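Local coordinates for protein FOKI restriction endonuclease (Planomicrobium okeanokoites, PDB 2FOK) that cleaves double-stranded DNA as a type IIS restriction endonuclease, probably reading its recognition sequence with helix-turn-helix-related subdomains and cutting with a separate PD-(D/E)XK nuclease domain, at residues 154-159 with 235-240; 160-165 with 228-233; 167-172 with 178-183. All coordinates share one frame; numbering follows the deposited sequence.

Contact 1 (154-159 with 235-240); sequences EAISSY and DKLGLV
Ile-156 and Leu-237 bring the two backbones together at the ends of helices 146-157 and 222-236, yet their CA atoms stay 9.6 Å apart, so the distance is spanned entirely by apolar side chains. Ile-156 is the central piece, and its beta-branched shape suits it to two partners. The longer arm ends in CD1, which lies 4.3 Å from Leu-237 CD1, while the short branch CG2 lies 4.2 Å from Leu-239 CD1. Its chi1 of -145° falls off the staggered positions, and the longer arm is extended, carrying CD1 out to the leucine. Leu-239 and Ile-156 point in opposing directions and run past one another, meeting methyl to methyl. Both contacts are loose van der Waals ones, and all three residues are buried.

Each helix end is finished locally. Ser-158 OG gives a hydrogen bond of 2.6 Å to Ala-155 O, at a C=O...OG angle of 145°; Ser-158 N donates to that same oxygen, so the small hydroxyl helps close the last turn. Across the contact, Gly-238 ends its helix in a Schellman motif, where a positive phi of 79° is easiest for a residue without a side chain. The reversal lets Leu-237 and Leu-239, one before and one after the glycine, both face Ile-156. Leu-237 also rests on Leu-152 and Ile-153 of helix 146-157, Ile-156 touches Trp-233 and Leu-234 of helix 222-236 as well as Ala-162 of helix 160-169, and the chain beyond Leu-239 enters strand 240-248.

Contact 2 (160-165 with 228-233); sequences PPAIRI and RMIGGW
Ile-230 reaches Pro-161, Ala-162 and Ile-165 because chi1 of -54° sets its CG2 opposite the backbone N, while chi2 of 170° stretches the longer arm out to CD1. The two methyls thus work on different parts of helix 160-169. CD1 comes against Pro-161 CB at 3.4 Å, tighter than carbons usually pack, whereas CG2 settles over Ala-162, 3.6 Å from its CA and 3.9 Å from its CB. From the next turn Ile-165 brings its CG1 to 4.0 Å from Ile-230 CG2, the two isoleucine side chains crossing at a slant.

The helix segments themselves are nearly perpendicular, with a crossing angle of -83° and axes 9.7 Å apart. Residue types fit this geometry. Alanine lets the isoleucine come down almost onto the backbone, so that the CA atoms of Ala-162 and Ile-230 lie 6.1 Å apart. Gly-231 keeps the surface of helix 228-233 low beside Ile-165, with their CA atoms 7.1 Å apart. Pro-161 sits in the first turn, where the ring costs no backbone hydrogen bond, and presents a rigid apolar edge; its carbonyl O still accepts from Ile-165 N. No polar bond crosses the interface, which is wholly buried.

Trp-233, one turn after Ile-230, carries Met-229 O and Ile-230 CA over one ring face, toward its rim, and its ring stacks with Trp-113. Loop residues adjoin as well, Pro-161 touching Trp-10 and Trp-233 touching Val-11, while Ile-165 reaches on to Ala-227 and Leu-234 along helix 222-236.

Contact 3 (167-172 with 178-183); sequences TLLEDG and FDLGKN
Asn-183 meets Leu-168 without using either face or edge of its carboxamide, the flat group at this contact; its CB does the touching, 4.0 Å from Leu-168 CD2, and its backbone O lies 4.0 Å from Leu-168 CD1. That backbone O accepts a hydrogen bond from Arg-164 NE, so the polar backbone at this border is occupied while the leucine packs on it.

The larger part of the contact is leucine against leucine. Leu-180 CD2 fits beside Leu-168, 3.6 Å from its CB and 3.8 Å from its CD1, as the two side chains run past each other in opposing directions. Leu-180 leaves its backbone neither toward nor away from helix 160-169, but its end bends nearer: chi1 of -75° puts CG beside the backbone N, and of the two branches it is CD2, not the extended CD1, that turns to Leu-168. Leu-169 CD2 adds a looser contact at 4.3 Å from the same methyl. The branched, flexible leucines suit this joint between short helix ends.

Gly-172 closes a type I turn begun at Leu-169, and its phi of 88° is a natural place for glycine. Helix, tight turn, short strand 175-176 and helix 177-181 follow in quick succession, consistent with the helix-turn-helix relationship of this recognition subdomain.

In the fold
All three contacts belong to the second recognition subdomain, and along the chain they are nested: contact 3 lies within the loop closed by contact 2, and contact 2 within that closed by contact 1. Contacts 1 and 2 share helix 222-236, their centres about 8 Å apart; contacts 2 and 3 share helix 160-169 at about 10 Å, and contacts 1 and 3 lie about 16 Å apart. Even this last pair touches, through Val-240 CG2 and Leu-169 CD1, 3.5 Å apart. Consecutive helices 146-157 and 160-169 thus pack with helix 222-236 in one continuous interior, consistent with a compact helix-turn-helix-related unit within the recognition region.

Contact 1 (154-159 with 235-240)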
ATOM      1  N   GLU A 154      17.697 -14.703 -11.245  1.00 21.72           N
ATOM      2  CA  GLU A 154      18.775 -13.776 -10.955  1.00 22.00           C
ATOM      3  C   GLU A 154      18.222 -12.366 -11.013  1.00 22.62           C
ATOM      4  O   GLU A 154      18.601 -11.506 -10.224  1.00 29.20           O
ATOM      5  CB  GLU A 154      19.899 -13.925 -11.975  1.00 27.47           C
ATOM      6  CG  GLU A 154      20.776 -12.693 -12.085  1.00 28.55           C
ATOM      7  CD  GLU A 154      22.097 -12.862 -11.381  1.00 32.00           C
ATOM      8  OE1 GLU A 154      22.384 -13.992 -10.922  1.00 24.80           O
ATOM      9  OE2 GLU A 154      22.844 -11.859 -11.294  1.00 33.35           O
ATOM     10  N   ALA A 155      17.332 -12.133 -11.968  1.00 23.37           N
ATOM     11  CA  ALA A 155      16.702 -10.836 -12.136  1.00 21.94           C
ATOM     12  C   ALA A 155      15.913 -10.466 -10.883  1.00 22.32           C
ATOM     13  O   ALA A 155      16.059  -9.372 -10.343  1.00 20.07           O
ATOM     14  CB  ALA A 155      15.775 -10.871 -13.345  1.00 22.71           C
ATOM     15  N   ILE A 156      15.082 -11.391 -10.414  1.00 23.95           N
ATOM     16  CA  ILE A 156      14.258 -11.144  -9.232  1.00 24.26           C
ATOM     17  C   ILE A 156      15.054 -11.016  -7.938  1.00 23.20           C
ATOM     18  O   ILE A 156      14.589 -10.389  -6.986  1.00 25.36           O
ATOM     19  CB  ILE A 156      13.166 -12.248  -9.051  1.00 22.03           C
ATOM     20  CG1 ILE A 156      11.896 -11.608  -8.475  1.00 21.46           C
ATOM     21  CG2 ILE A 156      13.690 -13.386  -8.155  1.00 16.20           C
ATOM     22  CD1 ILE A 156      10.653 -12.525  -8.430  1.00 14.73           C
ATOM     23  N   SER A 157      16.249 -11.602  -7.901  1.00 22.35           N
ATOM     24  CA  SER A 157      17.093 -11.536  -6.705  1.00 21.53           C
ATOM     25  C   SER A 157      17.697 -10.142  -6.513  1.00 20.45           C
ATOM     26  O   SER A 157      18.169  -9.799  -5.431  1.00 20.12           O
ATOM     27  CB  SER A 157      18.197 -12.590  -6.787  1.00 21.61           C
ATOM     28  OG  SER A 157      17.644 -13.904  -6.768  1.00 27.65           O
ATOM     29  N   SER A 158      17.687  -9.352  -7.582  1.00 21.55           N
ATOM     30  CA  SER A 158      18.203  -7.982  -7.560  1.00 21.26           C
ATOM     31  C   SER A 158      17.042  -7.028  -7.259  1.00 22.38           C
ATOM     32  O   SER A 158      17.208  -5.803  -7.281  1.00 25.65           O
ATOM     33  CB  SER A 158      18.781  -7.628  -8.922  1.00 20.05           C
ATOM     34  OG  SER A 158      17.726  -7.421  -9.856  1.00 20.08           O
ATOM     35  N   TYR A 159      15.874  -7.610  -6.991  1.00 23.00           N
ATOM     36  CA  TYR A 159      14.637  -6.883  -6.694  1.00 22.65           C
ATOM     37  C   TYR A 159      14.374  -6.964  -5.176  1.00 21.06           C
ATOM     38  O   TYR A 159      13.947  -7.996  -4.667  1.00 24.00           O
ATOM     39  CB  TYR A 159      13.498  -7.530  -7.501  1.00 22.55           C
ATOM     40  CG  TYR A 159      12.171  -6.817  -7.398  1.00 24.73           C
ATOM     41  CD1 TYR A 159      12.061  -5.465  -7.705  1.00 17.85           C
ATOM     42  CD2 TYR A 159      11.041  -7.478  -6.917  1.00 23.94           C
ATOM     43  CE1 TYR A 159      10.876  -4.792  -7.525  1.00 20.06           C
ATOM     44  CE2 TYR A 159       9.847  -6.804  -6.735  1.00 23.14           C
ATOM     45  CZ  TYR A 159       9.775  -5.460  -7.038  1.00 19.01           C
ATOM     46  OH  TYR A 159       8.599  -4.775  -6.838  1.00 20.13           O
ATOM     47  N   ASP A 235       6.381 -17.843  -6.815  1.00 26.51           N
ATOM     48  CA  ASP A 235       5.754 -19.154  -6.826  1.00 26.10           C
ATOM     49  C   ASP A 235       6.082 -19.832  -8.151  1.00 28.75           C
ATOM     50  O   ASP A 235       6.599 -20.951  -8.181  1.00 29.34           O
ATOM     51  CB  ASP A 235       4.242 -19.003  -6.650  1.00 25.89           C
ATOM     52  CG  ASP A 235       3.502 -20.327  -6.718  1.00 29.91           C
ATOM     53  OD1 ASP A 235       3.432 -21.043  -5.689  1.00 29.04           O
ATOM     54  OD2 ASP A 235       2.978 -20.646  -7.810  1.00 33.38           O
ATOM     55  N   LYS A 236       5.800 -19.132  -9.246  1.00 28.17           N
ATOM     56  CA  LYS A 236       6.052 -19.650 -10.577  1.00 28.94           C
ATOM     57  C   LYS A 236       7.524 -19.965 -10.840  1.00 32.10           C
ATOM     58  O   LYS A 236       7.841 -20.715 -11.765  1.00 35.13           O
ATOM     59  CB  LYS A 236       5.529 -18.664 -11.622  1.00 30.18           C
ATOM     60  CG  LYS A 236       4.010 -18.582 -11.640  1.00 37.87           C
ATOM     61  CD  LYS A 236       3.455 -18.198 -13.002  1.00 38.91           C
ATOM     62  CE  LYS A 236       2.968 -16.743 -13.003  1.00 44.96           C
ATOM     63  NZ  LYS A 236       2.120 -16.408 -11.822  1.00 47.31           N
ATOM     64  N   LEU A 237       8.417 -19.408 -10.025  1.00 29.62           N
ATOM     65  CA  LEU A 237       9.848 -19.642 -10.182  1.00 28.91           C
ATOM     66  C   LEU A 237      10.332 -20.680  -9.177  1.00 31.07           C
ATOM     67  O   LEU A 237      11.524 -20.977  -9.109  1.00 31.11           O
ATOM     68  CB  LEU A 237      10.638 -18.333 -10.013  1.00 23.11           C
ATOM     69  CG  LEU A 237      10.567 -17.369 -11.207  1.00 20.26           C
ATOM     70  CD1 LEU A 237      11.144 -16.025 -10.826  1.00 17.72           C
ATOM     71  CD2 LEU A 237      11.331 -17.952 -12.393  1.00 19.12           C
ATOM     72  N   GLY A 238       9.395 -21.222  -8.398  1.00 32.46           N
ATOM     73  CA  GLY A 238       9.722 -22.247  -7.419  1.00 29.80           C
ATOM     74  C   GLY A 238      10.346 -21.812  -6.103  1.00 28.54           C
ATOM     75  O   GLY A 238      10.668 -22.659  -5.266  1.00 28.41           O
ATOM     76  N   LEU A 239      10.519 -20.510  -5.901  1.00 28.19           N
ATOM     77  CA  LEU A 239      11.124 -20.014  -4.668  1.00 26.55           C
ATOM     78  C   LEU A 239      10.123 -19.945  -3.510  1.00 28.04           C
ATOM     79  O   LEU A 239      10.509 -19.876  -2.337  1.00 28.49           O
ATOM     80  CB  LEU A 239      11.738 -18.629  -4.912  1.00 27.16           C
ATOM     81  CG  LEU A 239      12.565 -18.488  -6.193  1.00 25.76           C
ATOM     82  CD1 LEU A 239      13.206 -17.098  -6.254  1.00 25.34           C
ATOM     83  CD2 LEU A 239      13.635 -19.573  -6.219  1.00 25.65           C
ATOM     84  N   VAL A 240       8.840 -19.968  -3.843  1.00 23.57           N
ATOM     85  CA  VAL A 240       7.789 -19.908  -2.832  1.00 26.06           C
ATOM     86  C   VAL A 240       6.653 -20.838  -3.263  1.00 26.54           C
ATOM     87  O   VAL A 240       6.573 -21.220  -4.429  1.00 26.95           O
ATOM     88  CB  VAL A 240       7.262 -18.441  -2.693  1.00 28.40           C
ATOM     89  CG1 VAL A 240       5.742 -18.401  -2.820  1.00 31.43           C
ATOM     90  CG2 VAL A 240       7.732 -17.827  -1.379  1.00 22.70           C
TER

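Contact 2 (160-165 with 228-233)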
ATOM      1  N   PRO A 160      14.609  -5.866  -4.440  1.00 20.70           N
ATOM      2  CA  PRO A 160      14.404  -5.873  -2.986  1.00 22.07           C
ATOM      3  C   PRO A 160      13.096  -6.451  -2.443  1.00 23.76           C
ATOM      4  O   PRO A 160      13.130  -7.355  -1.610  1.00 24.65           O
ATOM      5  CB  PRO A 160      14.636  -4.413  -2.570  1.00 21.80           C
ATOM      6  CG  PRO A 160      15.469  -3.836  -3.654  1.00 20.27           C
ATOM      7  CD  PRO A 160      15.070  -4.551  -4.925  1.00 22.57           C
ATOM      8  N   PRO A 161      11.933  -5.931  -2.879  1.00 22.42           N
ATOM      9  CA  PRO A 161      10.664  -6.469  -2.378  1.00 22.06           C
ATOM     10  C   PRO A 161      10.560  -7.989  -2.374  1.00 22.51           C
ATOM     11  O   PRO A 161       9.993  -8.567  -1.445  1.00 22.92           O
ATOM     12  CB  PRO A 161       9.627  -5.812  -3.277  1.00 23.33           C
ATOM     13  CG  PRO A 161      10.239  -4.474  -3.569  1.00 24.44           C
ATOM     14  CD  PRO A 161      11.706  -4.795  -3.791  1.00 26.50           C
ATOM     15  N   ALA A 162      11.096  -8.630  -3.410  1.00 24.61           N
ATOM     16  CA  ALA A 162      11.079 -10.089  -3.509  1.00 22.72           C
ATOM     17  C   ALA A 162      11.959 -10.624  -2.392  1.00 22.68           C
ATOM     18  O   ALA A 162      11.601 -11.570  -1.701  1.00 20.97           O
ATOM     19  CB  ALA A 162      11.619 -10.537  -4.860  1.00 25.95           C
ATOM     20  N   ILE A 163      13.120 -10.007  -2.209  1.00 23.61           N
ATOM     21  CA  ILE A 163      14.014 -10.435  -1.138  1.00 23.40           C
ATOM     22  C   ILE A 163      13.309 -10.245   0.202  1.00 22.12           C
ATOM     23  O   ILE A 163      13.454 -11.061   1.103  1.00 24.78           O
ATOM     24  CB  ILE A 163      15.340  -9.641  -1.153  1.00 21.64           C
ATOM     25  CG1 ILE A 163      16.124  -9.980  -2.425  1.00 17.85           C
ATOM     26  CG2 ILE A 163      16.176  -9.982   0.087  1.00 21.45           C
ATOM     27  CD1 ILE A 163      16.207 -11.467  -2.731  1.00 17.54           C
ATOM     28  N   ARG A 164      12.536  -9.167   0.324  1.00 25.15           N
ATOM     29  CA  ARG A 164      11.794  -8.891   1.552  1.00 25.42           C
ATOM     30  C   ARG A 164      10.709  -9.934   1.770  1.00 23.21           C
ATOM     31  O   ARG A 164      10.486 -10.366   2.894  1.00 26.45           O
ATOM     32  CB  ARG A 164      11.138  -7.510   1.508  1.00 27.91           C
ATOM     33  CG  ARG A 164      10.303  -7.213   2.740  1.00 25.24           C
ATOM     34  CD  ARG A 164      11.116  -7.458   4.022  1.00 23.12           C
ATOM     35  NE  ARG A 164      10.507  -6.833   5.195  1.00 20.54           N
ATOM     36  CZ  ARG A 164      11.050  -6.826   6.413  1.00 20.72           C
ATOM     37  NH1 ARG A 164      12.218  -7.410   6.629  1.00 12.12           N
ATOM     38  NH2 ARG A 164      10.413  -6.246   7.423  1.00 14.87           N
ATOM     39  N   ILE A 165      10.015 -10.327   0.708  1.00 23.31           N
ATOM     40  CA  ILE A 165       8.983 -11.340   0.868  1.00 23.70           C
ATOM     41  C   ILE A 165       9.647 -12.642   1.346  1.00 24.50           C
ATOM     42  O   ILE A 165       9.094 -13.350   2.190  1.00 24.74           O
ATOM     43  CB  ILE A 165       8.205 -11.596  -0.459  1.00 21.42           C
ATOM     44  CG1 ILE A 165       7.386 -10.356  -0.840  1.00 23.41           C
ATOM     45  CG2 ILE A 165       7.257 -12.782  -0.296  1.00 20.31           C
ATOM     46  CD1 ILE A 165       6.090 -10.173  -0.043  1.00 20.64           C
ATOM     47  N   ARG A 228       0.879 -10.085  -3.041  1.00 23.72           N
ATOM     48  CA  ARG A 228       0.223 -11.145  -3.793  1.00 23.80           C
ATOM     49  C   ARG A 228       0.910 -11.294  -5.144  1.00 24.62           C
ATOM     50  O   ARG A 228       1.141 -12.405  -5.624  1.00 21.96           O
ATOM     51  CB  ARG A 228      -1.266 -10.810  -3.985  1.00 27.09           C
ATOM     52  CG  ARG A 228      -1.909 -11.455  -5.214  1.00 32.46           C
ATOM     53  CD  ARG A 228      -3.381 -11.092  -5.376  1.00 35.00           C
ATOM     54  NE  ARG A 228      -3.600  -9.670  -5.632  1.00 37.19           N
ATOM     55  CZ  ARG A 228      -3.299  -9.057  -6.773  1.00 41.49           C
ATOM     56  NH1 ARG A 228      -2.762  -9.739  -7.773  1.00 41.02           N
ATOM     57  NH2 ARG A 228      -3.534  -7.758  -6.920  1.00 40.57           N
ATOM     58  N   MET A 229       1.238 -10.159  -5.750  1.00 27.84           N
ATOM     59  CA  MET A 229       1.904 -10.146  -7.046  1.00 26.24           C
ATOM     60  C   MET A 229       3.322 -10.680  -6.925  1.00 23.37           C
ATOM     61  O   MET A 229       3.685 -11.653  -7.587  1.00 19.46           O
ATOM     62  CB  MET A 229       1.933  -8.721  -7.606  1.00 33.93           C
ATOM     63  CG  MET A 229       0.553  -8.182  -7.957  1.00 36.64           C
ATOM     64  SD  MET A 229      -0.377  -9.383  -8.930  1.00 34.87           S
ATOM     65  CE  MET A 229       0.480  -9.215 -10.519  1.00 35.17           C
ATOM     66  N   ILE A 230       4.128 -10.047  -6.077  1.00 19.36           N
ATOM     67  CA  ILE A 230       5.494 -10.502  -5.910  1.00 18.84           C
ATOM     68  C   ILE A 230       5.512 -11.964  -5.483  1.00 18.74           C
ATOM     69  O   ILE A 230       6.327 -12.746  -5.971  1.00 18.55           O
ATOM     70  CB  ILE A 230       6.264  -9.661  -4.884  1.00 20.80           C
ATOM     71  CG1 ILE A 230       6.175  -8.177  -5.257  1.00 20.47           C
ATOM     72  CG2 ILE A 230       7.742 -10.095  -4.865  1.00 18.58           C
ATOM     73  CD1 ILE A 230       6.686  -7.233  -4.185  1.00 19.47           C
ATOM     74  N   GLY A 231       4.605 -12.331  -4.584  1.00 19.47           N
ATOM     75  CA  GLY A 231       4.534 -13.708  -4.124  1.00 18.54           C
ATOM     76  C   GLY A 231       4.190 -14.671  -5.245  1.00 18.79           C
ATOM     77  O   GLY A 231       4.655 -15.812  -5.259  1.00 19.11           O
ATOM     78  N   GLY A 232       3.362 -14.218  -6.180  1.00 17.08           N
ATOM     79  CA  GLY A 232       2.992 -15.050  -7.313  1.00 20.38           C
ATOM     80  C   GLY A 232       4.155 -15.235  -8.277  1.00 21.80           C
ATOM     81  O   GLY A 232       4.296 -16.286  -8.908  1.00 23.62           O
ATOM     82  N   TRP A 233       4.999 -14.213  -8.395  1.00 22.17           N
ATOM     83  CA  TRP A 233       6.169 -14.293  -9.267  1.00 23.14           C
ATOM     84  C   TRP A 233       7.102 -15.375  -8.730  1.00 24.54           C
ATOM     85  O   TRP A 233       7.555 -16.245  -9.477  1.00 28.54           O
ATOM     86  CB  TRP A 233       6.909 -12.945  -9.300  1.00 18.62           C
ATOM     87  CG  TRP A 233       6.175 -11.858 -10.045  1.00 17.57           C
ATOM     88  CD1 TRP A 233       5.090 -12.007 -10.885  1.00 17.54           C
ATOM     89  CD2 TRP A 233       6.456 -10.450 -10.006  1.00 18.48           C
ATOM     90  NE1 TRP A 233       4.683 -10.776 -11.365  1.00 14.02           N
ATOM     91  CE2 TRP A 233       5.503  -9.806 -10.844  1.00 18.72           C
ATOM     92  CE3 TRP A 233       7.417  -9.669  -9.348  1.00 12.15           C
ATOM     93  CZ2 TRP A 233       5.490  -8.420 -11.031  1.00 19.19           C
ATOM     94  CZ3 TRP A 233       7.405  -8.299  -9.533  1.00 16.04           C
ATOM     95  CH2 TRP A 233       6.445  -7.684 -10.371  1.00 19.06           C
TER

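Contact 3 (167-172 with 178-183)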
ATOM      1  N   THR A 167      12.412 -12.955   3.115  1.00 22.50           N
ATOM      2  CA  THR A 167      12.879 -12.809   4.486  1.00 22.06           C
ATOM      3  C   THR A 167      11.740 -13.050   5.464  1.00 21.34           C
ATOM      4  O   THR A 167      11.945 -13.607   6.539  1.00 20.96           O
ATOM      5  CB  THR A 167      13.458 -11.396   4.731  1.00 22.61           C
ATOM      6  OG1 THR A 167      14.544 -11.160   3.822  1.00 20.69           O
ATOM      7  CG2 THR A 167      13.970 -11.265   6.160  1.00 17.11           C
ATOM      8  N   LEU A 168      10.534 -12.638   5.078  1.00 23.84           N
ATOM      9  CA  LEU A 168       9.351 -12.795   5.923  1.00 22.25           C
ATOM     10  C   LEU A 168       8.833 -14.229   6.009  1.00 22.50           C
ATOM     11  O   LEU A 168       8.005 -14.538   6.856  1.00 21.66           O
ATOM     12  CB  LEU A 168       8.225 -11.887   5.419  1.00 22.88           C
ATOM     13  CG  LEU A 168       8.494 -10.383   5.501  1.00 16.83           C
ATOM     14  CD1 LEU A 168       7.415  -9.610   4.772  1.00 15.69           C
ATOM     15  CD2 LEU A 168       8.536  -9.981   6.950  1.00 13.17           C
ATOM     16  N   LEU A 169       9.319 -15.098   5.131  1.00 22.31           N
ATOM     17  CA  LEU A 169       8.874 -16.488   5.123  1.00 24.62           C
ATOM     18  C   LEU A 169      10.014 -17.439   5.503  1.00 23.83           C
ATOM     19  O   LEU A 169       9.828 -18.654   5.573  1.00 22.43           O
ATOM     20  CB  LEU A 169       8.348 -16.850   3.728  1.00 19.96           C
ATOM     21  CG  LEU A 169       7.105 -16.145   3.178  1.00 15.90           C
ATOM     22  CD1 LEU A 169       6.905 -16.521   1.723  1.00 10.90           C
ATOM     23  CD2 LEU A 169       5.880 -16.552   3.976  1.00 16.62           C
ATOM     24  N   GLU A 170      11.185 -16.868   5.774  1.00 25.69           N
ATOM     25  CA  GLU A 170      12.380 -17.640   6.093  1.00 27.41           C
ATOM     26  C   GLU A 170      12.270 -18.704   7.187  1.00 30.30           C
ATOM     27  O   GLU A 170      12.981 -19.715   7.131  1.00 29.43           O
ATOM     28  CB  GLU A 170      13.545 -16.690   6.405  1.00 26.51           C
ATOM     29  CG  GLU A 170      13.388 -15.855   7.655  1.00 29.84           C
ATOM     30  CD  GLU A 170      14.565 -14.918   7.866  1.00 35.31           C
ATOM     31  OE1 GLU A 170      15.432 -14.829   6.964  1.00 35.77           O
ATOM     32  OE2 GLU A 170      14.629 -14.269   8.931  1.00 35.00           O
ATOM     33  N   ASP A 171      11.381 -18.496   8.159  1.00 31.02           N
ATOM     34  CA  ASP A 171      11.215 -19.451   9.258  1.00 28.64           C
ATOM     35  C   ASP A 171      10.229 -20.571   8.974  1.00 29.88           C
ATOM     36  O   ASP A 171       9.915 -21.367   9.863  1.00 28.71           O
ATOM     37  CB  ASP A 171      10.787 -18.722  10.531  1.00 30.79           C
ATOM     38  CG  ASP A 171      11.924 -17.984  11.175  1.00 30.23           C
ATOM     39  OD1 ASP A 171      13.074 -18.346  10.869  1.00 33.07           O
ATOM     40  OD2 ASP A 171      11.677 -17.050  11.976  1.00 35.26           O
ATOM     41  N   GLY A 172       9.742 -20.635   7.739  1.00 29.60           N
ATOM     42  CA  GLY A 172       8.799 -21.676   7.381  1.00 29.41           C
ATOM     43  C   GLY A 172       7.364 -21.276   7.645  1.00 30.43           C
ATOM     44  O   GLY A 172       6.459 -22.103   7.534  1.00 30.86           O
ATOM     45  N   PHE A 178      -1.884 -10.301   3.496  1.00 22.18           N
ATOM     46  CA  PHE A 178      -2.095  -9.275   4.523  1.00 21.35           C
ATOM     47  C   PHE A 178      -1.019  -9.308   5.592  1.00 18.83           C
ATOM     48  O   PHE A 178      -0.576  -8.252   6.063  1.00 16.77           O
ATOM     49  CB  PHE A 178      -3.454  -9.452   5.212  1.00 16.85           C
ATOM     50  CG  PHE A 178      -4.591  -9.640   4.264  1.00 21.70           C
ATOM     51  CD1 PHE A 178      -5.231  -8.541   3.699  1.00 16.66           C
ATOM     52  CD2 PHE A 178      -5.029 -10.920   3.933  1.00 18.07           C
ATOM     53  CE1 PHE A 178      -6.289  -8.715   2.820  1.00 21.42           C
ATOM     54  CE2 PHE A 178      -6.087 -11.100   3.053  1.00 21.17           C
ATOM     55  CZ  PHE A 178      -6.718  -9.996   2.497  1.00 19.05           C
ATOM     56  N   ASP A 179      -0.625 -10.517   5.990  1.00 18.55           N
ATOM     57  CA  ASP A 179       0.412 -10.706   7.013  1.00 17.98           C
ATOM     58  C   ASP A 179       1.765 -10.331   6.461  1.00 16.29           C
ATOM     59  O   ASP A 179       2.702 -10.056   7.204  1.00 19.47           O
ATOM     60  CB  ASP A 179       0.478 -12.158   7.453  1.00 20.79           C
ATOM     61  CG  ASP A 179      -0.321 -12.417   8.694  1.00 25.84           C
ATOM     62  OD1 ASP A 179      -0.776 -11.424   9.302  1.00 24.42           O
ATOM     63  OD2 ASP A 179      -0.491 -13.609   9.047  1.00 25.91           O
ATOM     64  N   LEU A 180       1.863 -10.371   5.137  1.00 19.84           N
ATOM     65  CA  LEU A 180       3.085 -10.025   4.435  1.00 17.51           C
ATOM     66  C   LEU A 180       3.032  -8.546   4.117  1.00 14.91           C
ATOM     67  O   LEU A 180       3.997  -7.820   4.336  1.00 20.31           O
ATOM     68  CB  LEU A 180       3.193 -10.847   3.149  1.00 16.57           C
ATOM     69  CG  LEU A 180       3.580 -12.307   3.400  1.00 17.27           C
ATOM     70  CD1 LEU A 180       3.243 -13.170   2.183  1.00 15.03           C
ATOM     71  CD2 LEU A 180       5.061 -12.381   3.727  1.00 13.58           C
ATOM     72  N   GLY A 181       1.880  -8.097   3.631  1.00 15.98           N
ATOM     73  CA  GLY A 181       1.708  -6.699   3.267  1.00 16.20           C
ATOM     74  C   GLY A 181       1.990  -5.679   4.350  1.00 16.16           C
ATOM     75  O   GLY A 181       2.474  -4.590   4.065  1.00 18.78           O
ATOM     76  N   LYS A 182       1.689  -6.027   5.596  1.00 20.27           N
ATOM     77  CA  LYS A 182       1.906  -5.129   6.721  1.00 22.84           C
ATOM     78  C   LYS A 182       3.385  -4.835   6.995  1.00 24.78           C
ATOM     79  O   LYS A 182       3.724  -3.873   7.691  1.00 25.43           O
ATOM     80  CB  LYS A 182       1.252  -5.718   7.969  1.00 24.63           C
ATOM     81  CG  LYS A 182       1.617  -7.165   8.226  1.00 29.15           C
ATOM     82  CD  LYS A 182       0.969  -7.667   9.501  1.00 26.34           C
ATOM     83  CE  LYS A 182       1.641  -8.928   9.980  1.00 23.13           C
ATOM     84  NZ  LYS A 182       2.188  -8.757  11.339  1.00 29.39           N
ATOM     85  N   ASN A 183       4.264  -5.665   6.448  1.00 26.25           N
ATOM     86  CA  ASN A 183       5.697  -5.488   6.636  1.00 25.07           C
ATOM     87  C   ASN A 183       6.399  -5.339   5.283  1.00 24.23           C
ATOM     88  O   ASN A 183       7.576  -5.669   5.134  1.00 21.67           O
ATOM     89  CB  ASN A 183       6.257  -6.684   7.407  1.00 23.24           C
ATOM     90  CG  ASN A 183       5.836  -6.684   8.868  1.00 21.05           C
ATOM     91  OD1 ASN A 183       6.017  -5.695   9.577  1.00 23.20           O
ATOM     92  ND2 ASN A 183       5.274  -7.793   9.321  1.00 21.79           N
TER